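Local coordinates for protein folylpolyglutamate synthase/dihydrofolate synthase (Thermotoga maritima, PDB 1O5Z) that probably adds L-glutamate to dihydropteroate and to tetrahydrofolyl polyglutamates at the expense of ATP, as a magnesium-dependent ligase of folate biosynthesis, at residues 53-58 against 149-154; 160-165 against 194-199; 322-327 against 419-424. All coordinates share one frame; numbering follows the deposited sequence.

Contact 1: residues 53-58 against 149-154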
ATOM      1  N   LYS A  53      -2.371  18.553 -11.171  1.00 48.49           N
ATOM      2  CA  LYS A  53      -2.617  17.328 -11.927  1.00 48.78           C
ATOM      3  C   LYS A  53      -2.570  16.147 -10.984  1.00 48.90           C
ATOM      4  O   LYS A  53      -1.936  16.188  -9.924  1.00 48.38           O
ATOM      5  CB  LYS A  53      -1.581  17.123 -13.057  1.00 49.82           C
ATOM      6  CG  LYS A  53      -1.431  18.268 -14.043  1.00 51.36           C
ATOM      7  CD  LYS A  53      -2.801  18.603 -14.682  1.00 55.23           C
ATOM      8  CE  LYS A  53      -2.751  19.743 -15.747  1.00 56.22           C
ATOM      9  NZ  LYS A  53      -4.089  20.460 -15.862  1.00 57.73           N
ATOM     10  N   THR A  54      -3.199  15.061 -11.409  1.00 48.64           N
ATOM     11  CA  THR A  54      -3.487  13.973 -10.517  1.00 49.22           C
ATOM     12  C   THR A  54      -3.353  12.670 -11.285  1.00 48.63           C
ATOM     13  O   THR A  54      -3.558  12.639 -12.513  1.00 47.18           O
ATOM     14  CB  THR A  54      -4.881  14.288  -9.944  1.00 50.20           C
ATOM     15  OG1 THR A  54      -4.775  14.535  -8.515  1.00 53.88           O
ATOM     16  CG2 THR A  54      -5.820  13.235 -10.102  1.00 50.76           C
ATOM     17  N   ILE A  55      -2.906  11.617 -10.584  1.00 48.06           N
ATOM     18  CA  ILE A  55      -2.904  10.249 -11.140  1.00 47.70           C
ATOM     19  C   ILE A  55      -3.576   9.375 -10.122  1.00 47.17           C
ATOM     20  O   ILE A  55      -3.345   9.515  -8.940  1.00 46.94           O
ATOM     21  CB  ILE A  55      -1.486   9.756 -11.455  1.00 47.89           C
ATOM     22  CG1 ILE A  55      -0.899  10.609 -12.553  1.00 47.18           C
ATOM     23  CG2 ILE A  55      -1.485   8.271 -11.872  1.00 48.42           C
ATOM     24  CD1 ILE A  55       0.621  10.411 -12.685  1.00 48.00           C
ATOM     25  N   HIS A  56      -4.454   8.508 -10.603  1.00 47.35           N
ATOM     26  CA  HIS A  56      -5.381   7.829  -9.726  1.00 46.40           C
ATOM     27  C   HIS A  56      -5.239   6.339  -9.872  1.00 45.91           C
ATOM     28  O   HIS A  56      -5.423   5.844 -10.967  1.00 45.42           O
ATOM     29  CB  HIS A  56      -6.821   8.246 -10.026  1.00 46.19           C
ATOM     30  CG  HIS A  56      -7.758   7.965  -8.903  1.00 43.19           C
ATOM     31  ND1 HIS A  56      -9.125   7.981  -9.056  1.00 44.65           N
ATOM     32  CD2 HIS A  56      -7.527   7.689  -7.598  1.00 43.11           C
ATOM     33  CE1 HIS A  56      -9.690   7.708  -7.892  1.00 44.37           C
ATOM     34  NE2 HIS A  56      -8.744   7.503  -6.997  1.00 42.79           N
ATOM     35  N   ILE A  57      -4.910   5.650  -8.767  1.00 45.36           N
ATOM     36  CA  ILE A  57      -4.565   4.227  -8.803  1.00 45.72           C
ATOM     37  C   ILE A  57      -5.375   3.353  -7.864  1.00 45.67           C
ATOM     38  O   ILE A  57      -5.223   3.433  -6.651  1.00 45.10           O
ATOM     39  CB  ILE A  57      -3.039   4.024  -8.550  1.00 46.14           C
ATOM     40  CG1 ILE A  57      -2.223   4.775  -9.628  1.00 47.20           C
ATOM     41  CG2 ILE A  57      -2.669   2.531  -8.636  1.00 45.04           C
ATOM     42  CD1 ILE A  57      -1.134   5.392  -9.125  1.00 47.37           C
ATOM     43  N   GLY A  58      -6.176   2.468  -8.454  1.00 44.90           N
ATOM     44  CA  GLY A  58      -6.930   1.481  -7.710  1.00 45.47           C
ATOM     45  C   GLY A  58      -6.593   0.056  -8.081  1.00 45.66           C
ATOM     46  O   GLY A  58      -5.663  -0.225  -8.828  1.00 47.46           O
ATOM     47  N   VAL A 149       2.226  21.369  -5.150  1.00 47.53           N
ATOM     48  CA  VAL A 149       2.748  20.214  -5.895  1.00 47.29           C
ATOM     49  C   VAL A 149       2.392  20.340  -7.378  1.00 47.00           C
ATOM     50  O   VAL A 149       1.453  21.044  -7.744  1.00 46.91           O
ATOM     51  CB  VAL A 149       2.270  18.872  -5.301  1.00 47.46           C
ATOM     52  CG1 VAL A 149       2.653  18.756  -3.820  1.00 47.17           C
ATOM     53  CG2 VAL A 149       0.776  18.675  -5.498  1.00 47.68           C
ATOM     54  N   ASP A 150       3.186  19.716  -8.229  1.00 47.24           N
ATOM     55  CA  ASP A 150       2.909  19.691  -9.675  1.00 47.54           C
ATOM     56  C   ASP A 150       1.861  18.611  -9.928  1.00 47.64           C
ATOM     57  O   ASP A 150       0.957  18.773 -10.731  1.00 48.19           O
ATOM     58  CB  ASP A 150       4.153  19.304 -10.471  1.00 46.75           C
ATOM     59  CG  ASP A 150       5.276  20.324 -10.345  1.00 47.35           C
ATOM     60  OD1 ASP A 150       4.954  21.542 -10.378  1.00 47.95           O
ATOM     61  OD2 ASP A 150       6.498  19.977 -10.228  1.00 45.23           O
ATOM     62  N   ILE A 151       2.039  17.500  -9.240  1.00 47.89           N
ATOM     63  CA  ILE A 151       1.188  16.360  -9.414  1.00 48.80           C
ATOM     64  C   ILE A 151       1.009  15.564  -8.148  1.00 47.57           C
ATOM     65  O   ILE A 151       1.916  15.466  -7.308  1.00 47.58           O
ATOM     66  CB  ILE A 151       1.705  15.494 -10.586  1.00 50.22           C
ATOM     67  CG1 ILE A 151       0.935  14.204 -10.668  1.00 53.19           C
ATOM     68  CG2 ILE A 151       3.197  15.224 -10.509  1.00 51.36           C
ATOM     69  CD1 ILE A 151       1.136  13.562 -11.976  1.00 57.76           C
ATOM     70  N   ALA A 152      -0.196  15.030  -7.994  1.00 46.84           N
ATOM     71  CA  ALA A 152      -0.507  14.159  -6.868  1.00 46.75           C
ATOM     72  C   ALA A 152      -0.815  12.745  -7.373  1.00 46.59           C
ATOM     73  O   ALA A 152      -1.550  12.583  -8.317  1.00 47.31           O
ATOM     74  CB  ALA A 152      -1.655  14.726  -6.037  1.00 46.03           C
ATOM     75  N   VAL A 153      -0.211  11.731  -6.758  1.00 46.77           N
ATOM     76  CA  VAL A 153      -0.506  10.333  -7.052  1.00 45.86           C
ATOM     77  C   VAL A 153      -1.320   9.794  -5.924  1.00 46.23           C
ATOM     78  O   VAL A 153      -0.908   9.836  -4.772  1.00 46.96           O
ATOM     79  CB  VAL A 153       0.778   9.526  -7.225  1.00 45.85           C
ATOM     80  CG1 VAL A 153       0.484   8.094  -7.636  1.00 46.23           C
ATOM     81  CG2 VAL A 153       1.663  10.193  -8.283  1.00 47.30           C
ATOM     82  N   LEU A 154      -2.505   9.282  -6.254  1.00 47.66           N
ATOM     83  CA  LEU A 154      -3.491   8.899  -5.265  1.00 47.81           C
ATOM     84  C   LEU A 154      -3.821   7.440  -5.371  1.00 46.91           C
ATOM     85  O   LEU A 154      -4.339   6.983  -6.368  1.00 46.04           O
ATOM     86  CB  LEU A 154      -4.757   9.708  -5.477  1.00 48.77           C
ATOM     87  CG  LEU A 154      -4.466  11.201  -5.645  1.00 51.52           C
ATOM     88  CD1 LEU A 154      -5.656  11.850  -6.317  1.00 55.30           C
ATOM     89  CD2 LEU A 154      -4.213  11.772  -4.302  1.00 51.35           C
TER
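Strand 53-58 and strand 151-154 run parallel, their axes 4.6 Å apart at closest and 16° from alignment, with Lys53 facing Ile151 and His56 facing Leu154. Backbone bonds alternate between the strands: Ala152 N gives to Lys53 O, Ile55 N to Ala152 O, Leu154 N to Ile55 O and Ile57 N to Leu154 O, each 2.8 Å long.

Apolar contacts on one face begin with Ile55 CD1 against Ile151 CD1 at 3.3 Å, closer than usual for two methyls. With CG1 anti to the backbone N (chi1 173°), Ile151 carries that methyl across to its neighbour; an alanine here would probably open a gap beside Ile55 CD1. Farther along, Ile57 CD1 meets Val153 CG1 at 3.5 Å.

On the other face Leu154 CD1 lies 3.6 Å from Thr54 OG1, a buried hydroxyl without a polar partner in the model. Leu154 O sits in the His56 ring plane, at the CD2 edge, while His56 NE2 is hydrogen-bonded to Thr165.

These are central parallel strands of the alpha/beta sheet of the Mur ligase middle domain (P-loop NTPase clan), between strands 81-84 and 173-175. Helix 63-77 covers Ile57 and Val153; helix 132-146 covers Ala152 and Leu154 on the opposite face.

Contact 2: residues 160-165 against 194-199. With SO4 (sulfate ion), chain B.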
ATOM      1  N   GLY A 160     -13.522   2.229  -5.411  1.00 48.80           N
ATOM      2  CA  GLY A 160     -13.114   3.279  -6.342  1.00 48.45           C
ATOM      3  C   GLY A 160     -14.275   4.231  -6.575  1.00 47.62           C
ATOM      4  O   GLY A 160     -14.152   5.420  -6.318  1.00 47.07           O
ATOM      5  N   ARG A 161     -15.398   3.684  -7.034  1.00 46.38           N
ATOM      6  CA  ARG A 161     -16.546   4.481  -7.398  1.00 46.59           C
ATOM      7  C   ARG A 161     -16.872   5.579  -6.333  1.00 45.47           C
ATOM      8  O   ARG A 161     -17.032   6.737  -6.664  1.00 43.20           O
ATOM      9  CB  ARG A 161     -17.711   3.553  -7.704  1.00 46.50           C
ATOM     10  CG  ARG A 161     -18.909   4.210  -8.388  1.00 49.37           C
ATOM     11  CD  ARG A 161     -19.862   3.217  -9.044  1.00 50.03           C
ATOM     12  NE  ARG A 161     -19.264   2.513 -10.226  1.00 54.57           N
ATOM     13  CZ  ARG A 161     -19.157   3.015 -11.482  1.00 54.15           C
ATOM     14  NH1 ARG A 161     -19.584   4.240 -11.756  1.00 55.74           N
ATOM     15  NH2 ARG A 161     -18.639   2.288 -12.479  1.00 53.75           N
ATOM     16  N   LEU A 162     -16.890   5.200  -5.070  1.00 45.55           N
ATOM     17  CA  LEU A 162     -17.339   6.092  -3.984  1.00 45.95           C
ATOM     18  C   LEU A 162     -16.242   6.322  -2.954  1.00 46.00           C
ATOM     19  O   LEU A 162     -16.520   6.725  -1.806  1.00 46.03           O
ATOM     20  CB  LEU A 162     -18.552   5.519  -3.262  1.00 44.99           C
ATOM     21  CG  LEU A 162     -19.723   5.221  -4.149  1.00 44.71           C
ATOM     22  CD1 LEU A 162     -20.908   4.765  -3.268  1.00 40.88           C
ATOM     23  CD2 LEU A 162     -20.063   6.461  -5.037  1.00 45.99           C
ATOM     24  N   ASP A 163     -15.019   6.034  -3.381  1.00 45.93           N
ATOM     25  CA  ASP A 163     -13.851   6.292  -2.604  1.00 46.73           C
ATOM     26  C   ASP A 163     -13.600   7.781  -2.510  1.00 47.28           C
ATOM     27  O   ASP A 163     -13.752   8.498  -3.483  1.00 47.31           O
ATOM     28  CB  ASP A 163     -12.621   5.624  -3.211  1.00 46.56           C
ATOM     29  CG  ASP A 163     -11.449   5.657  -2.277  1.00 47.17           C
ATOM     30  OD1 ASP A 163     -11.487   4.984  -1.221  1.00 45.78           O
ATOM     31  OD2 ASP A 163     -10.465   6.374  -2.477  1.00 49.56           O
ATOM     32  N   ALA A 164     -13.167   8.225  -1.335  1.00 47.26           N
ATOM     33  CA  ALA A 164     -12.898   9.619  -1.104  1.00 47.46           C
ATOM     34  C   ALA A 164     -11.956  10.243  -2.115  1.00 47.32           C
ATOM     35  O   ALA A 164     -12.084  11.415  -2.426  1.00 47.86           O
ATOM     36  CB  ALA A 164     -12.348   9.810   0.312  1.00 47.84           C
ATOM     37  N   THR A 165     -10.999   9.476  -2.625  1.00 46.87           N
ATOM     38  CA  THR A 165     -10.074   9.967  -3.632  1.00 46.56           C
ATOM     39  C   THR A 165     -10.705  10.217  -4.992  1.00 46.81           C
ATOM     40  O   THR A 165     -10.074  10.824  -5.872  1.00 47.48           O
ATOM     41  CB  THR A 165      -8.887   8.948  -3.877  1.00 47.32           C
ATOM     42  OG1 THR A 165      -9.407   7.684  -4.286  1.00 44.79           O
ATOM     43  CG2 THR A 165      -8.070   8.648  -2.611  1.00 45.37           C
ATOM     44  N   ALA A 194     -15.339  -5.462 -10.007  1.00 47.99           N
ATOM     45  CA  ALA A 194     -14.899  -4.778 -11.222  1.00 48.45           C
ATOM     46  C   ALA A 194     -15.684  -3.507 -11.471  1.00 48.41           C
ATOM     47  O   ALA A 194     -15.121  -2.513 -11.878  1.00 48.95           O
ATOM     48  CB  ALA A 194     -15.015  -5.707 -12.454  1.00 48.65           C
ATOM     49  N   TRP A 195     -16.972  -3.526 -11.219  1.00 48.45           N
ATOM     50  CA  TRP A 195     -17.771  -2.340 -11.450  1.00 49.25           C
ATOM     51  C   TRP A 195     -17.447  -1.197 -10.491  1.00 48.62           C
ATOM     52  O   TRP A 195     -17.237  -0.064 -10.908  1.00 48.06           O
ATOM     53  CB  TRP A 195     -19.248  -2.687 -11.364  1.00 50.85           C
ATOM     54  CG  TRP A 195     -20.012  -1.671 -12.000  1.00 52.32           C
ATOM     55  CD1 TRP A 195     -20.079  -1.402 -13.350  1.00 54.34           C
ATOM     56  CD2 TRP A 195     -20.801  -0.713 -11.357  1.00 51.48           C
ATOM     57  NE1 TRP A 195     -20.888  -0.316 -13.574  1.00 54.56           N
ATOM     58  CE2 TRP A 195     -21.348   0.127 -12.362  1.00 53.73           C
ATOM     59  CE3 TRP A 195     -21.124  -0.476 -10.030  1.00 52.97           C
ATOM     60  CZ2 TRP A 195     -22.203   1.160 -12.079  1.00 53.32           C
ATOM     61  CZ3 TRP A 195     -21.955   0.561  -9.735  1.00 54.21           C
ATOM     62  CH2 TRP A 195     -22.498   1.370 -10.760  1.00 54.68           C
ATOM     63  N   GLU A 196     -17.409  -1.512  -9.204  1.00 48.84           N
ATOM     64  CA  GLU A 196     -17.004  -0.554  -8.159  1.00 48.57           C
ATOM     65  C   GLU A 196     -15.663   0.121  -8.503  1.00 47.59           C
ATOM     66  O   GLU A 196     -15.520   1.345  -8.451  1.00 45.70           O
ATOM     67  CB  GLU A 196     -16.958  -1.286  -6.788  1.00 49.13           C
ATOM     68  CG  GLU A 196     -16.961  -0.398  -5.537  1.00 51.72           C
ATOM     69  CD  GLU A 196     -18.244   0.460  -5.372  1.00 58.04           C
ATOM     70  OE1 GLU A 196     -19.269   0.192  -6.081  1.00 59.82           O
ATOM     71  OE2 GLU A 196     -18.230   1.398  -4.509  1.00 59.96           O
ATOM     72  N   LYS A 197     -14.698  -0.695  -8.905  1.00 47.32           N
ATOM     73  CA  LYS A 197     -13.392  -0.206  -9.298  1.00 47.67           C
ATOM     74  C   LYS A 197     -13.389   0.652 -10.573  1.00 47.30           C
ATOM     75  O   LYS A 197     -12.615   1.599 -10.685  1.00 46.61           O
ATOM     76  CB  LYS A 197     -12.409  -1.393  -9.468  1.00 48.29           C
ATOM     77  CG  LYS A 197     -12.110  -2.022  -8.156  1.00 50.16           C
ATOM     78  CD  LYS A 197     -10.802  -2.695  -8.046  1.00 53.17           C
ATOM     79  CE  LYS A 197     -10.777  -3.570  -6.765  1.00 54.99           C
ATOM     80  NZ  LYS A 197     -11.472  -3.025  -5.581  1.00 55.51           N
ATOM     81  N   SER A 198     -14.223   0.324 -11.550  1.00 47.04           N
ATOM     82  CA  SER A 198     -14.240   1.140 -12.735  1.00 47.39           C
ATOM     83  C   SER A 198     -14.978   2.461 -12.562  1.00 47.33           C
ATOM     84  O   SER A 198     -15.041   3.211 -13.530  1.00 48.41           O
ATOM     85  CB  SER A 198     -14.702   0.378 -13.994  1.00 47.58           C
ATOM     86  OG  SER A 198     -15.497  -0.708 -13.681  1.00 48.94           O
ATOM     87  N   GLY A 199     -15.472   2.775 -11.352  1.00 47.53           N
ATOM     88  CA  GLY A 199     -15.953   4.136 -11.017  1.00 47.07           C
ATOM     89  C   GLY A 199     -14.908   5.244 -11.000  1.00 47.50           C
ATOM     90  O   GLY A 199     -15.261   6.434 -10.956  1.00 48.25           O
TER
HETATM   91  S   SO4 B 501      -9.970  -2.645  -2.692  1.00 61.78           S
HETATM   92  O1  SO4 B 501      -9.344  -1.945  -1.567  1.00 67.23           O
HETATM   93  O2  SO4 B 501      -9.559  -4.045  -2.674  1.00 64.42           O
HETATM   94  O3  SO4 B 501      -9.527  -1.958  -3.911  1.00 67.31           O
HETATM   95  O4  SO4 B 501     -11.421  -2.542  -2.650  1.00 63.72           O
HETATM   96  O   HOH W   1     -15.658   2.659  -3.680  1.00 38.57           O
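Gly160 to Asp163 form a type I beta turn whose second residue, Arg161, lies against the end of helix 190-197: its CA is 3.7 Å from that of Gly199. Arg161 N donates to Glu196 O at 2.7 Å, while Gly199 N reaches the same oxygen from the opposite face of the carbonyl plane.

The Arg161 guanidinium is sandwiched. One face stacks on the Trp195 ring, with planes 18° apart and CZ 3.7 Å from the six-membered ring's centroid, a cation-pi contact; against its other face lies Gly199 CA, 3.4 Å from CZ. A bend at chi3 (-68°) lays the group beside the helix backbone, where NH2 gives a bond of 3.2 Å to Trp195 O and NE a weak one. A water accepts from Gly160 N and Leu162 N and donates to Glu196 OE2.

The CB of Lys197 leaves away from the turn, and NZ binds O3 of a sulfate, probably from the crystallisation liquor, at 2.8 Å; Gly159 N also holds this ion. Asp163 OD2 accepts from Thr165 N in an Asx turn.

By sequence, Gly-Arg-Leu-Asp-Ala-Thr belongs to a folylpolyglutamate synthase signature; this loop packs on the helix end, where Lys197 touches Thr60 of the probable P-loop, Gly-Thr-Asn-Gly-Lys-Gly-Ser.

Contact 3: residues 322-327 against 419-424. With SO4 (sulfate ion), chain D.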
ATOM      1  N   GLY A 322       3.300  -8.737   5.893  1.00 50.25           N
ATOM      2  CA  GLY A 322       2.109  -8.604   6.688  1.00 50.95           C
ATOM      3  C   GLY A 322       1.012  -9.624   6.453  1.00 51.76           C
ATOM      4  O   GLY A 322      -0.074  -9.435   7.002  1.00 52.88           O
ATOM      5  N   ALA A 323       1.250 -10.647   5.603  1.00 51.59           N
ATOM      6  CA  ALA A 323       0.314 -11.745   5.373  1.00 51.14           C
ATOM      7  C   ALA A 323      -0.430 -12.046   6.665  1.00 51.33           C
ATOM      8  O   ALA A 323       0.214 -12.160   7.714  1.00 51.77           O
ATOM      9  CB  ALA A 323       1.066 -13.000   4.910  1.00 51.05           C
ATOM     10  N   HIS A 324      -1.761 -12.090   6.593  1.00 50.86           N
ATOM     11  CA  HIS A 324      -2.635 -12.407   7.737  1.00 50.91           C
ATOM     12  C   HIS A 324      -3.892 -13.172   7.273  1.00 50.37           C
ATOM     13  O   HIS A 324      -4.894 -13.232   7.996  1.00 50.51           O
ATOM     14  CB  HIS A 324      -3.040 -11.127   8.485  1.00 51.33           C
ATOM     15  CG  HIS A 324      -3.680 -10.111   7.601  1.00 54.03           C
ATOM     16  ND1 HIS A 324      -2.966  -9.086   7.014  1.00 58.00           N
ATOM     17  CD2 HIS A 324      -4.938 -10.016   7.116  1.00 55.45           C
ATOM     18  CE1 HIS A 324      -3.773  -8.377   6.244  1.00 56.47           C
ATOM     19  NE2 HIS A 324      -4.975  -8.916   6.292  1.00 55.45           N
ATOM     20  N   ASN A 325      -3.809 -13.746   6.071  1.00 49.20           N
ATOM     21  CA  ASN A 325      -4.874 -14.499   5.411  1.00 48.82           C
ATOM     22  C   ASN A 325      -4.241 -15.785   5.089  1.00 47.76           C
ATOM     23  O   ASN A 325      -3.045 -15.822   4.817  1.00 47.72           O
ATOM     24  CB  ASN A 325      -5.137 -13.969   4.013  1.00 48.85           C
ATOM     25  CG  ASN A 325      -5.923 -12.773   4.002  1.00 50.46           C
ATOM     26  OD1 ASN A 325      -6.384 -12.322   5.025  1.00 55.73           O
ATOM     27  ND2 ASN A 325      -6.104 -12.217   2.841  1.00 54.65           N
ATOM     28  N   PRO A 326      -5.024 -16.834   4.991  1.00 46.71           N
ATOM     29  CA  PRO A 326      -4.496 -18.051   4.416  1.00 46.27           C
ATOM     30  C   PRO A 326      -3.948 -17.767   3.006  1.00 45.71           C
ATOM     31  O   PRO A 326      -2.850 -18.188   2.685  1.00 45.18           O
ATOM     32  CB  PRO A 326      -5.701 -18.986   4.394  1.00 46.00           C
ATOM     33  CG  PRO A 326      -6.710 -18.363   5.322  1.00 46.66           C
ATOM     34  CD  PRO A 326      -6.428 -16.944   5.414  1.00 46.58           C
ATOM     35  N   HIS A 327      -4.722 -17.045   2.195  1.00 45.31           N
ATOM     36  CA  HIS A 327      -4.275 -16.607   0.892  1.00 45.35           C
ATOM     37  C   HIS A 327      -2.931 -15.855   0.900  1.00 44.14           C
ATOM     38  O   HIS A 327      -2.011 -16.220   0.177  1.00 42.58           O
ATOM     39  CB  HIS A 327      -5.330 -15.724   0.245  1.00 46.28           C
ATOM     40  CG  HIS A 327      -5.005 -15.368  -1.179  1.00 49.52           C
ATOM     41  ND1 HIS A 327      -4.406 -14.172  -1.535  1.00 52.36           N
ATOM     42  CD2 HIS A 327      -5.150 -16.071  -2.331  1.00 52.22           C
ATOM     43  CE1 HIS A 327      -4.223 -14.147  -2.846  1.00 51.47           C
ATOM     44  NE2 HIS A 327      -4.671 -15.284  -3.354  1.00 51.39           N
ATOM     45  N   GLY A 419       2.109 -12.677  10.066  1.00 45.57           N
ATOM     46  CA  GLY A 419       0.918 -13.051  10.831  1.00 44.63           C
ATOM     47  C   GLY A 419      -0.043 -11.910  11.021  1.00 44.00           C
ATOM     48  O   GLY A 419      -1.235 -12.130  11.168  1.00 44.88           O
ATOM     49  N   SER A 420       0.487 -10.690  10.989  1.00 43.96           N
ATOM     50  CA  SER A 420      -0.207  -9.495  11.454  1.00 44.24           C
ATOM     51  C   SER A 420       0.528  -8.280  10.943  1.00 44.54           C
ATOM     52  O   SER A 420       1.726  -8.210  11.075  1.00 45.07           O
ATOM     53  CB  SER A 420      -0.196  -9.463  12.978  1.00 44.55           C
ATOM     54  OG  SER A 420      -0.484  -8.180  13.498  1.00 44.96           O
ATOM     55  N   LEU A 421      -0.205  -7.347  10.338  1.00 45.80           N
ATOM     56  CA  LEU A 421       0.302  -6.039   9.928  1.00 46.10           C
ATOM     57  C   LEU A 421       0.784  -5.179  11.087  1.00 46.21           C
ATOM     58  O   LEU A 421       1.788  -4.504  10.969  1.00 45.55           O
ATOM     59  CB  LEU A 421      -0.797  -5.305   9.194  1.00 46.37           C
ATOM     60  CG  LEU A 421      -1.067  -5.882   7.792  1.00 47.60           C
ATOM     61  CD1 LEU A 421      -2.273  -5.265   7.163  1.00 47.78           C
ATOM     62  CD2 LEU A 421       0.134  -5.617   6.897  1.00 49.96           C
ATOM     63  N   PHE A 422       0.039  -5.187  12.196  1.00 47.23           N
ATOM     64  CA  PHE A 422       0.491  -4.591  13.470  1.00 47.30           C
ATOM     65  C   PHE A 422       1.864  -5.126  13.846  1.00 46.41           C
ATOM     66  O   PHE A 422       2.769  -4.365  14.089  1.00 45.99           O
ATOM     67  CB  PHE A 422      -0.458  -4.935  14.599  1.00 48.76           C
ATOM     68  CG  PHE A 422      -1.575  -4.003  14.747  1.00 51.10           C
ATOM     69  CD1 PHE A 422      -2.903  -4.443  14.626  1.00 55.55           C
ATOM     70  CD2 PHE A 422      -1.344  -2.674  15.033  1.00 55.21           C
ATOM     71  CE1 PHE A 422      -4.007  -3.550  14.777  1.00 54.75           C
ATOM     72  CE2 PHE A 422      -2.443  -1.755  15.179  1.00 56.51           C
ATOM     73  CZ  PHE A 422      -3.779  -2.204  15.064  1.00 55.15           C
ATOM     74  N   LEU A 423       1.996  -6.444  13.899  1.00 45.53           N
ATOM     75  CA  LEU A 423       3.279  -7.061  14.195  1.00 46.22           C
ATOM     76  C   LEU A 423       4.373  -6.589  13.223  1.00 46.47           C
ATOM     77  O   LEU A 423       5.457  -6.143  13.631  1.00 47.77           O
ATOM     78  CB  LEU A 423       3.171  -8.579  14.133  1.00 45.93           C
ATOM     79  CG  LEU A 423       4.506  -9.299  14.327  1.00 47.01           C
ATOM     80  CD1 LEU A 423       5.023  -9.072  15.781  1.00 49.16           C
ATOM     81  CD2 LEU A 423       4.369 -10.736  14.007  1.00 47.41           C
ATOM     82  N   VAL A 424       4.117  -6.699  11.932  1.00 45.64           N
ATOM     83  CA  VAL A 424       5.138  -6.293  10.978  1.00 45.71           C
ATOM     84  C   VAL A 424       5.509  -4.791  11.082  1.00 44.81           C
ATOM     85  O   VAL A 424       6.667  -4.438  11.037  1.00 44.93           O
ATOM     86  CB  VAL A 424       4.744  -6.682   9.575  1.00 45.68           C
ATOM     87  CG1 VAL A 424       5.738  -6.132   8.595  1.00 46.65           C
ATOM     88  CG2 VAL A 424       4.685  -8.227   9.473  1.00 46.52           C
TER
HETATM   89  S   SO4 D 503      -3.548  -7.410  11.769  1.00 51.68           S
HETATM   90  O1  SO4 D 503      -3.242  -8.438  12.741  1.00 53.15           O
HETATM   91  O2  SO4 D 503      -4.960  -7.065  11.806  1.00 55.15           O
HETATM   92  O3  SO4 D 503      -2.824  -6.198  12.089  1.00 53.04           O
HETATM   93  O4  SO4 D 503      -3.149  -7.922  10.455  1.00 53.29           O
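Gly419 N meets Ala323 O at 3.1 Å, the one hydrogen bond between 322-327 and 419-424, and a weak one, its N-H...O angle being 134°. Gly419 O is 3.4 Å from His324 CB. At the backbone angles of Gly419, a CB would be jammed against the preceding carbonyl oxygen.

Ser420 is the N-cap of helix 421-433. Its OG accepts from Leu423 N in a nearly straight bond, 177° at the hydrogen, and donates to sulfate O1 at 2.9 Å, so one hydroxyl serves both the helix and the ion.

Leu421 supplies most of the apolar contact. Its CD1 comes to 3.6 Å from His324 CE1, and CD2 to 3.6 Å from Gly322 CA, so the two branches fork over different parts of the first segment. The imidazole beside CD1 is held by a bond from His324 ND1 to Gly322 O, 2.9 Å long; His324 has CG between the backbone N and the carbonyl carbon (chi1 55°), which folds the ring back to that oxygen. Leu421 N gives its hydrogen to sulfate O4.

Phe422 takes no part across the segments, but its N binds sulfate O3 at 3.0 Å. One turn after Ser420, Val424 CG2 closes on Gly322 CA at 3.8 Å.

Chemically, the interface is mostly van der Waals, while the helix start holds an anion with two backbone N-H groups and a hydroxyl. The positive end of the helix dipole probably adds to that attraction. The sulfate, probably from the crystallisation liquor, is consistent with a site able to take an anion, without identifying a natural ligand.

Contacts 1 and 2 share one domain, the Mur ligase middle domain: their centres lie about 16 Å apart, and His56 NE2 and Thr165 OG1, 2.8 Å from each other, probably form a hydrogen bond that joins the central sheet to the loop after strand 151-155. Contact 3 falls in the glutamate ligase domain; its centre is about 29 Å from that of contact 1, on the opposite side of the chain's centre, and about 25 Å from that of contact 2. Between contacts 2 and 3, each holding a separate sulfate, the nearest atoms remain about 13 Å apart. In this family the active site lies between the two domains, so this separation probably spans that cleft.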